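Local coordinates for conserved Archaeal protein (Sulfolobus acidocaldarius, PDB 4OPU) that reduces the double bonds of the geranylgeranyl chains of archaeal membrane-lipid precursors, using one bound FAD per subunit, at residues D179-D184 and G232-M237; D184-E189 and A268-R273. The protein carries 1 engineered substitution. One frame throughout, in Å; residues are numbered along the deposited sequence.

Both interactions are built on strand 183-193 of the large mixed sheet beside the flavin, and they share Asp184. Interaction 1 joins the start of that strand to the fraying end of strand 226-234; it is partly buried, and its chemistry shifts from a pocket wall to glycine turns and an exposed lysine. Interaction 2 pairs the same strand with 262-271 on its other edge, is buried, and relies on regular backbone hydrogen bonds and small apolar side chains. The two are knitted together by probable hydrogen bonds from Thr272 N to Asp182 O and from Val185 N to Ile233 O. Together they illustrate how a central strand can present Asp184 and Ala186 to ligands while both edges are paired.

Interaction 1: residues D179-D184 and G232-M237; sequences DDKDAD and GIQGGM. With GRG (geranylgeranyl diphosphate), chain C.
Asp184 and Gln234 form an antiparallel non-hydrogen-bonded pair with their CA atoms 4.3 Å apart, beside which a 3-10 turn leading into one strand faces the glycine-rich loop that leaves the other. This is the fraying end of an antiparallel strand pair, 183-193 with 226-234, in the large mixed sheet beside the flavin. Beyond the pair, Gly235 N donates to Ala183 O at 2.9 Å and carries the pairing one step past the end of strand 226-234.

Gln234 supplies the side-chain bond. With CG anti to the backbone N (chi1 -178°) and the rest of the chain extended, its amide reaches the turn, where NE2 gives Lys181 O a nearly straight bond (3.1 Å, 170° at the hydrogen). NE2 meets a lone pair in the carbonyl plane, and the acceptor lies close to the plane of the amide, a geometry that would hold the amide's rotation. Lys181 O also accepts a hydrogen bond from Arg352, which forms a salt bridge with Asp182 as well.

The carboxylate of Asp184 lies over the Gln234 backbone, with OD1 3.4 Å from Gln234 CA and its plane 32° from that of the Gln234 amide. Its other oxygen, OD2, turns to the geranylgeranyl tail and approaches C19 at 3.4 Å. Gly232 leaves room for the same tail: C14 rests 3.5 Å from Gly232 CA, where a CB would collide with that methyl carbon.

At the exposed end, Gly236 adopts a positive phi and tucks under Asp180, whose CB lies 3.6 Å from Gly236 CA. The bent chain of Lys181 runs across that of Met237 at about a right angle, bringing Lys181 CD within 3.6 Å of Met237 SD.

Interaction 2: residues D184-E189 and A268-R273; sequences DVAYRE and ALVPTR. With GRG (geranylgeranyl diphosphate), chain C.
Asp184 and Val270 exchange two backbone hydrogen bonds, the shorter running from Asp184 N to Val270 O (2.8 Å). Ala186 and Ala268 repeat the pattern, although the bond from Ala268 N to Ala186 O is bent, making two hydrogen-bonded pairs of antiparallel sheet around the non-hydrogen-bonded pair of Val185 and Leu269. Over these short segments the strand directions lie 134° apart, a marked twist.

The close-packed face carries Asp184, Ala186, Ala268 and Val270. There Ala186 CB rests 4.0 Å from Val270 CG1 and 3.8 Å from C14 of the geranylgeranyl diphosphate, and Ala186 also touches the reduced flavin, one methyl serving both pockets. Beyond the strand, Thr272 crosses Asp184 at about a right angle. With OG1 between the backbone N and carbonyl carbon (chi1 61°), CG2 comes within 3.8 Å of C19, while OG1 stands 3.5 Å from Asp184 OD1, too far for a firm hydrogen bond. Replacing Asp184 with an alanine would remove the carboxylate beside both Thr272 and the tail, and the gap would probably leave C19 less firmly placed.

The face of Val185 and Leu269 is looser and partly exposed; its main approach is Leu269 CD1 to the backbone O of Asp184 at 3.6 Å.

Strand 183-193 is flanked by 262-271 and by 226-234, to which Val185 is hydrogen-bonded through Ile233, while helix 332-355 meets Thr272 through Arg352.

Interaction 1: residues D179-D184 and G232-M237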
loop_
_atom_site.group_PDB
_atom_site.type_symbol
_atom_site.label_atom_id
_atom_site.label_comp_id
_atom_site.label_asym_id
_atom_site.label_seq_id
_atom_site.Cartn_x
_atom_site.Cartn_y
_atom_site.Cartn_z
ATOM N N ASP A 179 2.583 2.335 -14.648
ATOM C CA ASP A 179 2.317 1.427 -15.754
ATOM C C ASP A 179 1.268 0.421 -15.306
ATOM O O ASP A 179 1.155 0.134 -14.114
ATOM C CB ASP A 179 3.594 0.716 -16.206
ATOM C CG ASP A 179 3.368 -0.178 -17.411
ATOM O OD1 ASP A 179 3.920 -1.300 -17.439
ATOM O OD2 ASP A 179 2.632 0.242 -18.332
ATOM N N ASP A 180 0.495 -0.097 -16.256
ATOM C CA ASP A 180 -0.532 -1.089 -15.956
ATOM C C ASP A 180 0.048 -2.297 -15.232
ATOM O O ASP A 180 -0.534 -2.792 -14.265
ATOM C CB ASP A 180 -1.227 -1.542 -17.237
ATOM C CG ASP A 180 -2.017 -0.434 -17.892
ATOM O OD1 ASP A 180 -2.525 0.442 -17.160
ATOM O OD2 ASP A 180 -2.131 -0.442 -19.136
ATOM N N LYS A 181 1.207 -2.755 -15.697
ATOM C CA LYS A 181 1.843 -3.943 -15.138
ATOM C C LYS A 181 2.468 -3.697 -13.764
ATOM O O LYS A 181 2.888 -4.643 -13.098
ATOM C CB LYS A 181 2.901 -4.483 -16.104
ATOM C CG LYS A 181 2.330 -5.376 -17.200
ATOM C CD LYS A 181 3.424 -5.969 -18.076
ATOM C CE LYS A 181 4.065 -4.913 -18.963
ATOM N NZ LYS A 181 3.083 -4.312 -19.913
ATOM N N ASP A 182 2.527 -2.438 -13.339
ATOM C CA ASP A 182 3.028 -2.117 -12.003
ATOM C C ASP A 182 1.881 -1.984 -11.008
ATOM O O ASP A 182 2.018 -1.326 -9.976
ATOM C CB ASP A 182 3.858 -0.831 -12.019
ATOM C CG ASP A 182 5.268 -1.053 -12.536
ATOM O OD1 ASP A 182 5.668 -2.224 -12.711
ATOM O OD2 ASP A 182 5.983 -0.053 -12.756
ATOM N N ALA A 183 0.753 -2.613 -11.323
ATOM C CA ALA A 183 -0.397 -2.620 -10.427
ATOM C C ALA A 183 -1.180 -3.922 -10.554
ATOM O O ALA A 183 -1.111 -4.598 -11.577
ATOM C CB ALA A 183 -1.302 -1.433 -10.707
ATOM N N ASP A 184 -1.922 -4.267 -9.508
ATOM C CA ASP A 184 -2.793 -5.434 -9.536
ATOM C C ASP A 184 -4.238 -5.022 -9.308
ATOM O O ASP A 184 -4.516 -4.113 -8.527
ATOM C CB ASP A 184 -2.372 -6.459 -8.479
ATOM C CG ASP A 184 -1.160 -7.268 -8.894
ATOM O OD1 ASP A 184 -0.273 -6.714 -9.580
ATOM O OD2 ASP A 184 -1.096 -8.461 -8.534
ATOM N N GLY A 232 -6.124 -11.484 -6.092
ATOM C CA GLY A 232 -5.537 -10.399 -6.854
ATOM C C GLY A 232 -4.779 -10.927 -8.053
ATOM O O GLY A 232 -4.172 -11.994 -7.992
ATOM N N ILE A 233 -4.820 -10.183 -9.153
ATOM C CA ILE A 233 -4.128 -10.580 -10.372
ATOM C C ILE A 233 -3.379 -9.390 -10.961
ATOM O O ILE A 233 -3.829 -8.249 -10.852
ATOM C CB ILE A 233 -5.108 -11.150 -11.417
ATOM C CG1 ILE A 233 -6.288 -10.199 -11.617
ATOM C CG2 ILE A 233 -5.618 -12.516 -10.983
ATOM C CD1 ILE A 233 -7.401 -10.778 -12.467
ATOM N N GLN A 234 -2.230 -9.656 -11.576
ATOM C CA GLN A 234 -1.419 -8.587 -12.146
ATOM C C GLN A 234 -2.121 -7.960 -13.345
ATOM O O GLN A 234 -2.563 -8.664 -14.252
ATOM C CB GLN A 234 -0.041 -9.109 -12.554
ATOM C CG GLN A 234 0.872 -8.033 -13.111
ATOM C CD GLN A 234 2.246 -8.553 -13.471
ATOM O OE1 GLN A 234 2.424 -9.744 -13.728
ATOM N NE2 GLN A 234 3.229 -7.661 -13.489
ATOM N N GLY A 235 -2.225 -6.635 -13.338
ATOM C CA GLY A 235 -2.889 -5.919 -14.410
ATOM C C GLY A 235 -1.995 -5.720 -15.619
ATOM O O GLY A 235 -0.786 -5.947 -15.555
ATOM N N GLY A 236 -2.600 -5.301 -16.726
ATOM C CA GLY A 236 -1.868 -5.028 -17.952
ATOM C C GLY A 236 -1.199 -6.243 -18.567
ATOM O O GLY A 236 -0.153 -6.123 -19.205
ATOM N N MET A 237 -1.803 -7.413 -18.384
ATOM C CA MET A 237 -1.232 -8.656 -18.893
ATOM C C MET A 237 -2.132 -9.323 -19.929
ATOM O O MET A 237 -1.690 -10.198 -20.676
ATOM C CB MET A 237 -0.962 -9.628 -17.741
ATOM C CG MET A 237 0.125 -9.174 -16.787
ATOM S SD MET A 237 1.749 -9.115 -17.567
ATOM C CE MET A 237 2.075 -10.856 -17.818
HETATM C C20 GRG C . 3.187 -10.403 -5.716
HETATM C C19 GRG C . 1.850 -8.442 -6.816
HETATM C C18 GRG C . 1.989 -9.479 -5.726
HETATM C C17 GRG C . 1.045 -9.576 -4.768
HETATM C C16 GRG C . -0.158 -8.656 -4.783
HETATM C C14 GRG C . -3.664 -8.255 -4.759
HETATM C C13 GRG C . -2.462 -8.558 -3.892
HETATM C C15 GRG C . -1.377 -9.473 -4.411
HETATM C C12 GRG C . -2.329 -8.018 -2.659
HETATM C C11 GRG C . -3.348 -7.084 -2.038
HETATM C C9 GRG C . -4.486 -7.881 -1.437
HETATM C C8 GRG C . -4.248 -8.164 0.033
HETATM C C10 GRG C . -5.076 -9.232 0.704
HETATM C C7 GRG C . -3.323 -7.476 0.746
HETATM C C6 GRG C . -3.079 -7.747 2.219
HETATM C C5 GRG C . -2.096 -8.889 2.370
HETATM C C3 GRG C . -1.376 -8.785 3.696
HETATM C C4 GRG C . -0.414 -9.877 4.077
HETATM C C2 GRG C . -1.582 -7.738 4.530
HETATM C C1 GRG C . -0.878 -7.593 5.867
HETATM O O1 GRG C . -1.229 -8.645 6.733
HETATM P PA GRG C . -0.360 -8.798 8.040
HETATM O O1A GRG C . 0.409 -7.515 8.239
HETATM O O3A GRG C . 0.669 -9.982 7.872
HETATM O O2A GRG C . -1.249 -9.055 9.227
#

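Interaction 2: residues D184-E189 and A268-R273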
loop_
_atom_site.group_PDB
_atom_site.type_symbol
_atom_site.label_atom_id
_atom_site.label_comp_id
_atom_site.label_asym_id
_atom_site.label_seq_id
_atom_site.Cartn_x
_atom_site.Cartn_y
_atom_site.Cartn_z
ATOM N N ASP A 184 -1.922 -4.267 -9.508
ATOM C CA ASP A 184 -2.793 -5.434 -9.536
ATOM C C ASP A 184 -4.238 -5.022 -9.308
ATOM O O ASP A 184 -4.516 -4.113 -8.527
ATOM C CB ASP A 184 -2.372 -6.459 -8.479
ATOM C CG ASP A 184 -1.160 -7.268 -8.894
ATOM O OD1 ASP A 184 -0.273 -6.714 -9.580
ATOM O OD2 ASP A 184 -1.096 -8.461 -8.534
ATOM N N VAL A 185 -5.160 -5.680 -10.000
ATOM C CA VAL A 185 -6.574 -5.505 -9.708
ATOM C C VAL A 185 -6.982 -6.601 -8.729
ATOM O O VAL A 185 -6.684 -7.777 -8.945
ATOM C CB VAL A 185 -7.444 -5.543 -10.988
ATOM C CG1 VAL A 185 -6.989 -6.654 -11.924
ATOM C CG2 VAL A 185 -8.922 -5.681 -10.636
ATOM N N ALA A 186 -7.633 -6.209 -7.639
ATOM C CA ALA A 186 -7.990 -7.151 -6.586
ATOM C C ALA A 186 -9.472 -7.052 -6.236
ATOM O O ALA A 186 -10.064 -5.976 -6.292
ATOM C CB ALA A 186 -7.133 -6.915 -5.361
ATOM N N TYR A 187 -10.062 -8.188 -5.877
ATOM C CA TYR A 187 -11.490 -8.283 -5.591
ATOM C C TYR A 187 -11.701 -9.101 -4.325
ATOM O O TYR A 187 -10.963 -10.052 -4.070
ATOM C CB TYR A 187 -12.227 -8.919 -6.777
ATOM C CG TYR A 187 -13.715 -9.124 -6.582
ATOM C CD1 TYR A 187 -14.624 -8.147 -6.960
ATOM C CD2 TYR A 187 -14.211 -10.305 -6.046
ATOM C CE1 TYR A 187 -15.985 -8.334 -6.795
ATOM C CE2 TYR A 187 -15.570 -10.502 -5.876
ATOM C CZ TYR A 187 -16.453 -9.513 -6.253
ATOM O OH TYR A 187 -17.807 -9.703 -6.087
ATOM N N ARG A 188 -12.703 -8.740 -3.528
ATOM C CA ARG A 188 -12.952 -9.462 -2.284
ATOM C C ARG A 188 -14.425 -9.469 -1.885
ATOM O O ARG A 188 -15.202 -8.610 -2.303
ATOM C CB ARG A 188 -12.111 -8.867 -1.148
ATOM C CG ARG A 188 -12.598 -7.522 -0.623
ATOM C CD ARG A 188 -13.437 -7.686 0.640
ATOM N NE ARG A 188 -13.847 -6.405 1.208
ATOM C CZ ARG A 188 -14.930 -5.735 0.832
ATOM N NH1 ARG A 188 -15.715 -6.222 -0.118
ATOM N NH2 ARG A 188 -15.227 -4.576 1.403
ATOM N N GLU A 189 -14.792 -10.451 -1.066
ATOM C CA GLU A 189 -16.130 -10.533 -0.493
ATOM C C GLU A 189 -16.043 -10.933 0.976
ATOM O O GLU A 189 -15.035 -11.487 1.415
ATOM C CB GLU A 189 -16.998 -11.533 -1.260
ATOM C CG GLU A 189 -17.206 -11.194 -2.725
ATOM C CD GLU A 189 -18.277 -12.046 -3.373
ATOM O OE1 GLU A 189 -18.750 -13.000 -2.722
ATOM O OE2 GLU A 189 -18.647 -11.761 -4.531
ATOM N N ALA A 268 -11.095 -3.245 -6.240
ATOM C CA ALA A 268 -10.459 -2.041 -6.759
ATOM C C ALA A 268 -9.003 -2.280 -7.144
ATOM O O ALA A 268 -8.469 -3.372 -6.973
ATOM C CB ALA A 268 -10.556 -0.915 -5.740
ATOM N N LEU A 269 -8.367 -1.236 -7.664
ATOM C CA LEU A 269 -6.975 -1.305 -8.088
ATOM C C LEU A 269 -6.033 -1.087 -6.906
ATOM O O LEU A 269 -6.340 -0.328 -5.984
ATOM C CB LEU A 269 -6.709 -0.266 -9.181
ATOM C CG LEU A 269 -5.378 -0.297 -9.935
ATOM C CD1 LEU A 269 -5.337 -1.470 -10.903
ATOM C CD2 LEU A 269 -5.148 1.019 -10.667
ATOM N N VAL A 270 -4.891 -1.764 -6.930
ATOM C CA VAL A 270 -3.866 -1.570 -5.914
ATOM C C VAL A 270 -2.489 -1.611 -6.564
ATOM O O VAL A 270 -2.143 -2.582 -7.236
ATOM C CB VAL A 270 -3.961 -2.631 -4.786
ATOM C CG1 VAL A 270 -4.353 -3.988 -5.342
ATOM C CG2 VAL A 270 -2.653 -2.714 -4.012
ATOM N N PRO A 271 -1.703 -0.538 -6.383
ATOM C CA PRO A 271 -0.366 -0.444 -6.982
ATOM C C PRO A 271 0.621 -1.405 -6.332
ATOM O O PRO A 271 0.578 -1.599 -5.121
ATOM C CB PRO A 271 0.031 1.014 -6.721
ATOM C CG PRO A 271 -0.738 1.397 -5.506
ATOM C CD PRO A 271 -2.046 0.663 -5.599
ATOM N N THR A 272 1.493 -2.008 -7.130
ATOM C CA THR A 272 2.491 -2.928 -6.595
ATOM C C THR A 272 3.881 -2.547 -7.087
ATOM O O THR A 272 4.519 -3.297 -7.825
ATOM C CB THR A 272 2.189 -4.390 -6.983
ATOM O OG1 THR A 272 2.209 -4.529 -8.409
ATOM C CG2 THR A 272 0.827 -4.819 -6.455
ATOM N N ARG A 273 4.343 -1.372 -6.671
ATOM C CA ARG A 273 5.642 -0.865 -7.095
ATOM C C ARG A 273 6.306 -0.021 -6.019
ATOM O O ARG A 273 5.748 0.187 -4.941
ATOM C CB ARG A 273 5.500 -0.035 -8.375
ATOM C CG ARG A 273 4.468 1.077 -8.277
ATOM C CD ARG A 273 4.738 2.195 -9.278
ATOM N NE ARG A 273 5.909 2.986 -8.909
ATOM C CZ ARG A 273 6.259 4.127 -9.495
ATOM N NH1 ARG A 273 7.340 4.780 -9.087
ATOM N NH2 ARG A 273 5.529 4.619 -10.487
HETATM C C20 GRG C . 3.187 -10.403 -5.716
HETATM C C19 GRG C . 1.850 -8.442 -6.816
HETATM C C18 GRG C . 1.989 -9.479 -5.726
HETATM C C17 GRG C . 1.045 -9.576 -4.768
HETATM C C16 GRG C . -0.158 -8.656 -4.783
HETATM C C14 GRG C . -3.664 -8.255 -4.759
HETATM C C13 GRG C . -2.462 -8.558 -3.892
HETATM C C15 GRG C . -1.377 -9.473 -4.411
HETATM C C12 GRG C . -2.329 -8.018 -2.659
HETATM C C11 GRG C . -3.348 -7.084 -2.038
HETATM C C9 GRG C . -4.486 -7.881 -1.437
HETATM C C8 GRG C . -4.248 -8.164 0.033
HETATM C C10 GRG C . -5.076 -9.232 0.704
HETATM C C7 GRG C . -3.323 -7.476 0.746
HETATM C C6 GRG C . -3.079 -7.747 2.219
HETATM C C5 GRG C . -2.096 -8.889 2.370
HETATM C C3 GRG C . -1.376 -8.785 3.696
HETATM C C4 GRG C . -0.414 -9.877 4.077
HETATM C C2 GRG C . -1.582 -7.738 4.530
HETATM C C1 GRG C . -0.878 -7.593 5.867
HETATM O O1 GRG C . -1.229 -8.645 6.733
HETATM P PA GRG C . -0.360 -8.798 8.040
HETATM O O1A GRG C . 0.409 -7.515 8.239
HETATM O O3A GRG C . 0.669 -9.982 7.872
HETATM O O2A GRG C . -1.249 -9.055 9.227
#